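Cysteine synthase (Fusobacterium nucleatum subsp. nucleatum strain ATCC 25586, PDB 5XEM) probably makes L-cysteine and acetate from O-acetyl-L-serine and hydrogen sulfide with pyridoxal 5'-phosphate, and is also a hydrogen sulfide-producing enzyme. Local coordinates at residues A[15-20]-A[35-40]; A[46-51]-A[154-159]. One frame throughout, in Å; residues are numbered along the deposited sequence.

Interaction 1: A[15-20]-A[35-40]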
loop_
_atom_site.group_PDB
_atom_site.type_symbol
_atom_site.label_atom_id
_atom_site.label_comp_id
_atom_site.label_asym_id
_atom_site.label_seq_id
_atom_site.Cartn_x
_atom_site.Cartn_y
_atom_site.Cartn_z
ATOM N N GLY A 15 9.029 -8.320 -2.836
ATOM C CA GLY A 15 8.765 -9.573 -3.502
ATOM C C GLY A 15 7.788 -10.451 -2.761
ATOM O O GLY A 15 7.145 -10.034 -1.809
ATOM N N ASN A 16 7.656 -11.685 -3.222
ATOM C CA ASN A 16 6.661 -12.605 -2.695
ATOM C C ASN A 16 5.260 -12.006 -2.630
ATOM O O ASN A 16 4.562 -12.043 -1.614
ATOM C CB ASN A 16 7.134 -13.159 -1.363
ATOM C CG ASN A 16 8.361 -14.014 -1.548
ATOM O OD1 ASN A 16 8.307 -15.028 -2.238
ATOM N ND2 ASN A 16 9.482 -13.556 -1.053
ATOM N N THR A 17 4.873 -11.418 -3.740
ATOM C CA THR A 17 3.601 -10.725 -3.841
ATOM C C THR A 17 2.499 -11.715 -4.175
ATOM O O THR A 17 2.754 -12.736 -4.797
ATOM C CB THR A 17 3.629 -9.659 -4.938
ATOM O OG1 THR A 17 4.054 -10.255 -6.166
ATOM C CG2 THR A 17 4.633 -8.539 -4.538
ATOM N N PRO A 18 1.272 -11.387 -3.815
ATOM C CA PRO A 18 0.190 -12.344 -4.069
ATOM C C PRO A 18 -0.342 -12.363 -5.498
ATOM O O PRO A 18 -0.263 -11.343 -6.232
ATOM C CB PRO A 18 -0.885 -11.892 -3.089
ATOM C CG PRO A 18 -0.645 -10.428 -2.905
ATOM C CD PRO A 18 0.846 -10.251 -2.977
ATOM N N LEU A 19 -0.877 -13.524 -5.879
ATOM C CA LEU A 19 -1.589 -13.733 -7.146
ATOM C C LEU A 19 -3.056 -13.862 -6.757
ATOM O O LEU A 19 -3.401 -14.699 -5.938
ATOM C CB LEU A 19 -1.203 -15.071 -7.791
ATOM C CG LEU A 19 -0.399 -15.150 -9.072
ATOM C CD1 LEU A 19 -0.490 -16.568 -9.641
ATOM C CD2 LEU A 19 -0.818 -14.117 -10.114
ATOM N N VAL A 20 -3.921 -13.055 -7.323
ATOM C CA VAL A 20 -5.336 -13.068 -6.968
ATOM C C VAL A 20 -6.172 -13.481 -8.166
ATOM O O VAL A 20 -5.960 -12.983 -9.269
ATOM C CB VAL A 20 -5.779 -11.668 -6.516
ATOM C CG1 VAL A 20 -7.244 -11.668 -6.071
ATOM C CG2 VAL A 20 -4.878 -11.181 -5.395
ATOM N N LYS A 35 -1.128 -10.500 -10.532
ATOM C CA LYS A 35 -0.012 -10.500 -9.593
ATOM C C LYS A 35 0.130 -9.067 -9.083
ATOM O O LYS A 35 0.404 -8.150 -9.867
ATOM C CB LYS A 35 1.261 -10.992 -10.245
ATOM C CG LYS A 35 2.378 -11.153 -9.197
ATOM C CD LYS A 35 3.472 -12.094 -9.610
ATOM C CE LYS A 35 4.599 -12.188 -8.603
ATOM N NZ LYS A 35 4.213 -12.847 -7.318
ATOM N N LEU A 36 -0.134 -8.878 -7.797
ATOM C CA LEU A 36 -0.305 -7.532 -7.221
ATOM C C LEU A 36 1.014 -6.964 -6.733
ATOM O O LEU A 36 1.364 -7.110 -5.573
ATOM C CB LEU A 36 -1.319 -7.558 -6.100
ATOM C CG LEU A 36 -2.764 -7.954 -6.485
ATOM C CD1 LEU A 36 -3.634 -8.106 -5.213
ATOM C CD2 LEU A 36 -3.348 -6.945 -7.464
ATOM N N GLU A 37 1.764 -6.329 -7.636
ATOM C CA GLU A 37 3.064 -5.768 -7.259
ATOM C C GLU A 37 2.911 -4.492 -6.421
ATOM O O GLU A 37 3.866 -3.993 -5.841
ATOM C CB GLU A 37 3.927 -5.528 -8.486
ATOM C CG GLU A 37 4.260 -6.829 -9.197
ATOM C CD GLU A 37 5.278 -7.632 -8.417
ATOM O OE1 GLU A 37 6.360 -7.076 -8.126
ATOM O OE2 GLU A 37 5.001 -8.808 -8.099
ATOM N N GLY A 38 1.690 -3.985 -6.336
ATOM C CA GLY A 38 1.381 -2.949 -5.379
ATOM C C GLY A 38 1.515 -3.373 -3.927
ATOM O O GLY A 38 1.542 -2.528 -3.062
ATOM N N SER A 39 1.599 -4.676 -3.666
ATOM C CA SER A 39 1.808 -5.190 -2.320
ATOM C C SER A 39 3.236 -4.973 -1.842
ATOM O O SER A 39 3.493 -5.078 -0.639
ATOM C CB SER A 39 1.494 -6.675 -2.248
ATOM O OG SER A 39 0.113 -6.883 -2.524
ATOM N N ASN A 40 4.171 -4.714 -2.767
ATOM C CA ASN A 40 5.531 -4.333 -2.382
ATOM C C ASN A 40 5.508 -3.113 -1.438
ATOM O O ASN A 40 4.589 -2.285 -1.510
ATOM C CB ASN A 40 6.395 -4.022 -3.614
ATOM C CG ASN A 40 6.818 -5.269 -4.374
ATOM O OD1 ASN A 40 6.436 -5.457 -5.530
ATOM N ND2 ASN A 40 7.569 -6.129 -3.733
#
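The beta hairpin formed by strands 19-21 and 31-36 lies at one margin of the six-stranded mixed sheet, and this contact joins its open end, where Leu-19 and Lys-35 make an antiparallel non-hydrogen-bonded pair with CA atoms 4.3 Å apart. Just beyond the pair, Leu-36 N donates to Pro-18 O at 2.9 Å, with an N-H...O angle of 172°. The same carbonyl also receives a CA-H...O contact from Lys-35.

Beyond the bridge pair the contact passes to Thr-17. Its hydroxyl sits between the backbone N and the carbonyl carbon (chi1 54°), which turns OG1 to the polar ends of the other segment. Lys-35 NZ donates to Thr-17 OG1 at 2.8 Å, the lysine chain bending at its last torsion (chi4 68°), and a weaker bond runs from the same ammonium to Thr-17 O. The proton of OG1 goes on to Glu-37 OE2 at 2.6 Å, reaching the oxygen from above the carboxylate plane. Thr-17 OG1 thus accepts from the ammonium and donates to the carboxylate, bridging the two buried charges. Glu-163 of helix 151-167 is a second partner of Lys-35, and Arg-48 and Thr-45 hold the other oxygen of Glu-37.

Beside these bonds the packing is mostly of carbon. Leu-19 CD2 rests on the start of Lys-35, 3.8 Å from its CB, while the ring of Pro-18 lies alongside Ser-39, with CD 3.5 Å from OG. Val-20 packs obliquely against Leu-36, and Leu-13 of the second subunit packs against Pro-18 and Leu-36. A 3-10 turn at 37-39 then leads the chain away from strand 31-36. Leu-19 is also backbone-bonded to the second subunit; within this chain the antiparallel hairpin is outermost in the larger, mixed sheet of this PLP-dependent fold.

Interaction 2: A[46-51]-A[154-159]; sequences KDRIAL and KAHYET. With PLP (pyridoxal-5'-phosphate), chain D.
Thr-159 OG1 is gripped from two sides: it accepts from Arg-48 NH1 at 2.9 Å and donates to Ala-155 O, one turn back in its own helix, at 2.7 Å. The arginine bond is bent (132° at the hydrogen), and OG1 is tilted 21° from the guanidinium plane. Thr-159 N reaches Ala-155 O from the opposite face of that carbonyl. Arg-48 is extended from CG to NE, carrying its guanidinium past the threonine to salt bridges with Glu-37 and Glu-163.

Helices 46-60 and 151-167 cross here; the axes of their short segments approach to 9.2 Å at a signed angle of 111°. Ala-155 CB faces the other helix, 3.7 Å from Arg-48 O. The methyl branch of Ile-49 meets the His-156 ring obliquely, CG2 to NE2 at 3.4 Å, while ND1 bonds Thr-160. Next to this packing is the cofactor: Lys-46, predicted to carry PLP as a Schiff base but detached here, donates from NZ to phosphate O2P at 2.8 Å. One water, 3.0 Å from His-156 NE2, also bonds Lys-46 NZ and phosphate O1P, joining the histidine to the site.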
loop_
_atom_site.group_PDB
_atom_site.type_symbol
_atom_site.label_atom_id
_atom_site.label_comp_id
_atom_site.label_asym_id
_atom_site.label_seq_id
_atom_site.Cartn_x
_atom_site.Cartn_y
_atom_site.Cartn_z
ATOM N N LYS A 46 8.803 -1.964 -8.984
ATOM C CA LYS A 46 10.130 -1.347 -9.144
ATOM C C LYS A 46 10.988 -1.479 -7.908
ATOM O O LYS A 46 12.226 -1.449 -8.011
ATOM C CB LYS A 46 10.035 0.112 -9.618
ATOM C CG LYS A 46 9.348 0.286 -10.966
ATOM C CD LYS A 46 10.000 -0.559 -12.054
ATOM C CE LYS A 46 9.839 0.077 -13.435
ATOM N NZ LYS A 46 10.836 -0.357 -14.456
ATOM N N ASP A 47 10.361 -1.760 -6.755
ATOM C CA ASP A 47 11.121 -2.105 -5.570
ATOM C C ASP A 47 12.112 -3.255 -5.913
ATOM O O ASP A 47 13.257 -3.286 -5.408
ATOM C CB ASP A 47 10.198 -2.649 -4.475
ATOM C CG ASP A 47 9.400 -1.599 -3.743
ATOM O OD1 ASP A 47 9.390 -0.421 -4.176
ATOM O OD2 ASP A 47 8.762 -1.976 -2.714
ATOM N N ARG A 48 11.660 -4.232 -6.707
ATOM C CA ARG A 48 12.509 -5.392 -7.053
ATOM C C ARG A 48 13.769 -4.976 -7.813
ATOM O O ARG A 48 14.884 -5.472 -7.517
ATOM C CB ARG A 48 11.777 -6.430 -7.900
ATOM C CG ARG A 48 10.605 -7.101 -7.237
ATOM C CD ARG A 48 9.855 -7.945 -8.237
ATOM N NE ARG A 48 8.623 -8.520 -7.731
ATOM C CZ ARG A 48 8.474 -9.716 -7.162
ATOM N NH1 ARG A 48 9.530 -10.502 -6.910
ATOM N NH2 ARG A 48 7.280 -10.102 -6.780
ATOM N N ILE A 49 13.606 -4.073 -8.780
ATOM C CA ILE A 49 14.745 -3.617 -9.596
ATOM C C ILE A 49 15.615 -2.611 -8.866
ATOM O O ILE A 49 16.849 -2.626 -9.027
ATOM C CB ILE A 49 14.350 -3.142 -11.037
ATOM C CG1 ILE A 49 13.771 -1.717 -11.118
ATOM C CG2 ILE A 49 13.463 -4.193 -11.707
ATOM C CD1 ILE A 49 13.777 -1.159 -12.560
ATOM N N ALA A 50 14.995 -1.748 -8.054
ATOM C CA ALA A 50 15.750 -0.845 -7.199
ATOM C C ALA A 50 16.700 -1.640 -6.295
ATOM O O ALA A 50 17.876 -1.312 -6.177
ATOM C CB ALA A 50 14.806 0.013 -6.364
ATOM N N LEU A 51 16.161 -2.677 -5.661
ATOM C CA LEU A 51 16.955 -3.503 -4.769
ATOM C C LEU A 51 18.077 -4.193 -5.522
ATOM O O LEU A 51 19.236 -4.132 -5.106
ATOM C CB LEU A 51 16.106 -4.559 -4.098
ATOM C CG LEU A 51 16.825 -5.423 -3.055
ATOM C CD1 LEU A 51 17.442 -4.557 -1.960
ATOM C CD2 LEU A 51 15.870 -6.461 -2.495
ATOM N N LYS A 154 16.788 -9.030 -14.970
ATOM C CA LYS A 154 17.226 -10.183 -14.146
ATOM C C LYS A 154 16.508 -10.302 -12.784
ATOM O O LYS A 154 16.315 -11.398 -12.299
ATOM C CB LYS A 154 18.732 -10.190 -13.917
ATOM C CG LYS A 154 19.496 -10.491 -15.196
ATOM C CD LYS A 154 21.019 -10.441 -15.055
ATOM C CE LYS A 154 21.505 -11.439 -14.028
ATOM N NZ LYS A 154 21.171 -10.888 -12.690
ATOM N N ALA A 155 16.115 -9.184 -12.178
ATOM C CA ALA A 155 15.372 -9.219 -10.923
ATOM C C ALA A 155 14.067 -10.001 -11.108
ATOM O O ALA A 155 13.740 -10.871 -10.302
ATOM C CB ALA A 155 15.095 -7.787 -10.419
ATOM N N HIS A 156 13.391 -9.755 -12.227
ATOM C CA HIS A 156 12.101 -10.396 -12.546
ATOM C C HIS A 156 12.299 -11.826 -13.019
ATOM O O HIS A 156 11.482 -12.703 -12.745
ATOM C CB HIS A 156 11.379 -9.598 -13.614
ATOM C CG HIS A 156 10.992 -8.189 -13.155
ATOM N ND1 HIS A 156 10.054 -7.970 -12.209
ATOM C CD2 HIS A 156 11.473 -6.946 -13.533
ATOM C CE1 HIS A 156 9.937 -6.629 -11.996
ATOM N NE2 HIS A 156 10.790 -6.001 -12.835
ATOM N N TYR A 157 13.383 -12.045 -13.754
ATOM C CA TYR A 157 13.763 -13.418 -14.153
ATOM C C TYR A 157 13.949 -14.308 -12.918
ATOM O O TYR A 157 13.495 -15.463 -12.911
ATOM C CB TYR A 157 15.035 -13.336 -14.974
ATOM C CG TYR A 157 15.636 -14.646 -15.416
ATOM C CD1 TYR A 157 15.273 -15.216 -16.629
ATOM C CD2 TYR A 157 16.643 -15.264 -14.660
ATOM C CE1 TYR A 157 15.856 -16.405 -17.066
ATOM C CE2 TYR A 157 17.227 -16.453 -15.079
ATOM C CZ TYR A 157 16.832 -17.009 -16.289
ATOM O OH TYR A 157 17.408 -18.179 -16.731
ATOM N N GLU A 158 14.583 -13.750 -11.888
ATOM C CA GLU A 158 14.927 -14.459 -10.641
ATOM C C GLU A 158 13.833 -14.602 -9.613
ATOM O O GLU A 158 13.828 -15.582 -8.862
ATOM C CB GLU A 158 16.141 -13.805 -9.985
ATOM C CG GLU A 158 17.386 -14.019 -10.842
ATOM C CD GLU A 158 18.610 -13.316 -10.322
ATOM O OE1 GLU A 158 18.523 -12.627 -9.283
ATOM O OE2 GLU A 158 19.666 -13.432 -10.975
ATOM N N THR A 159 12.927 -13.636 -9.532
ATOM C CA THR A 159 11.974 -13.615 -8.425
ATOM C C THR A 159 10.574 -13.620 -8.959
ATOM O O THR A 159 9.880 -14.616 -8.783
ATOM C CB THR A 159 12.262 -12.458 -7.452
ATOM O OG1 THR A 159 12.120 -11.206 -8.133
ATOM C CG2 THR A 159 13.721 -12.616 -6.913
HETATM N N1 PLP D . 3.426 0.523 -14.913
HETATM C C2 PLP D . 3.921 1.439 -14.065
HETATM C C2A PLP D . 3.006 2.083 -13.023
HETATM C C3 PLP D . 5.279 1.801 -14.103
HETATM O O3 PLP D . 5.760 2.717 -13.225
HETATM C C4 PLP D . 6.128 1.218 -15.041
HETATM C C4A PLP D . 7.600 1.584 -15.121
HETATM C C5 PLP D . 5.577 0.263 -15.908
HETATM C C6 PLP D . 4.226 -0.063 -15.807
HETATM C C5A PLP D . 6.396 -0.451 -16.960
HETATM O O4P PLP D . 7.314 -1.409 -16.321
HETATM P P PLP D . 8.744 -1.825 -16.970
HETATM O O1P PLP D . 9.273 -2.943 -16.259
HETATM O O2P PLP D . 9.529 -0.609 -16.895
HETATM O O3P PLP D . 8.417 -2.086 -18.398
HETATM O O HOH W 1 11.045 -3.360 -14.194
#

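The centres of interactions 1 and 2 lie about 13 Å apart, and the two come in series along the chain: the hairpin contact closes before the helix contact opens. Helix 46-60 is the next long element after strand 31-36, whereas helix 151-167 returns about a hundred residues later. Contact between the two is direct. Glu-37 OE1 of interaction 1 forms a salt bridge with Arg-48 NE of interaction 2 at 2.7 Å, and Gly-15 CA packs on Arg-48 NH1. Glu-163, on helix 151-167, pairs with both Lys-35 and Arg-48. This buried charge network therefore ties the hairpin to helix 46-60, which carries Lys-46, the predicted cofactor-attachment residue.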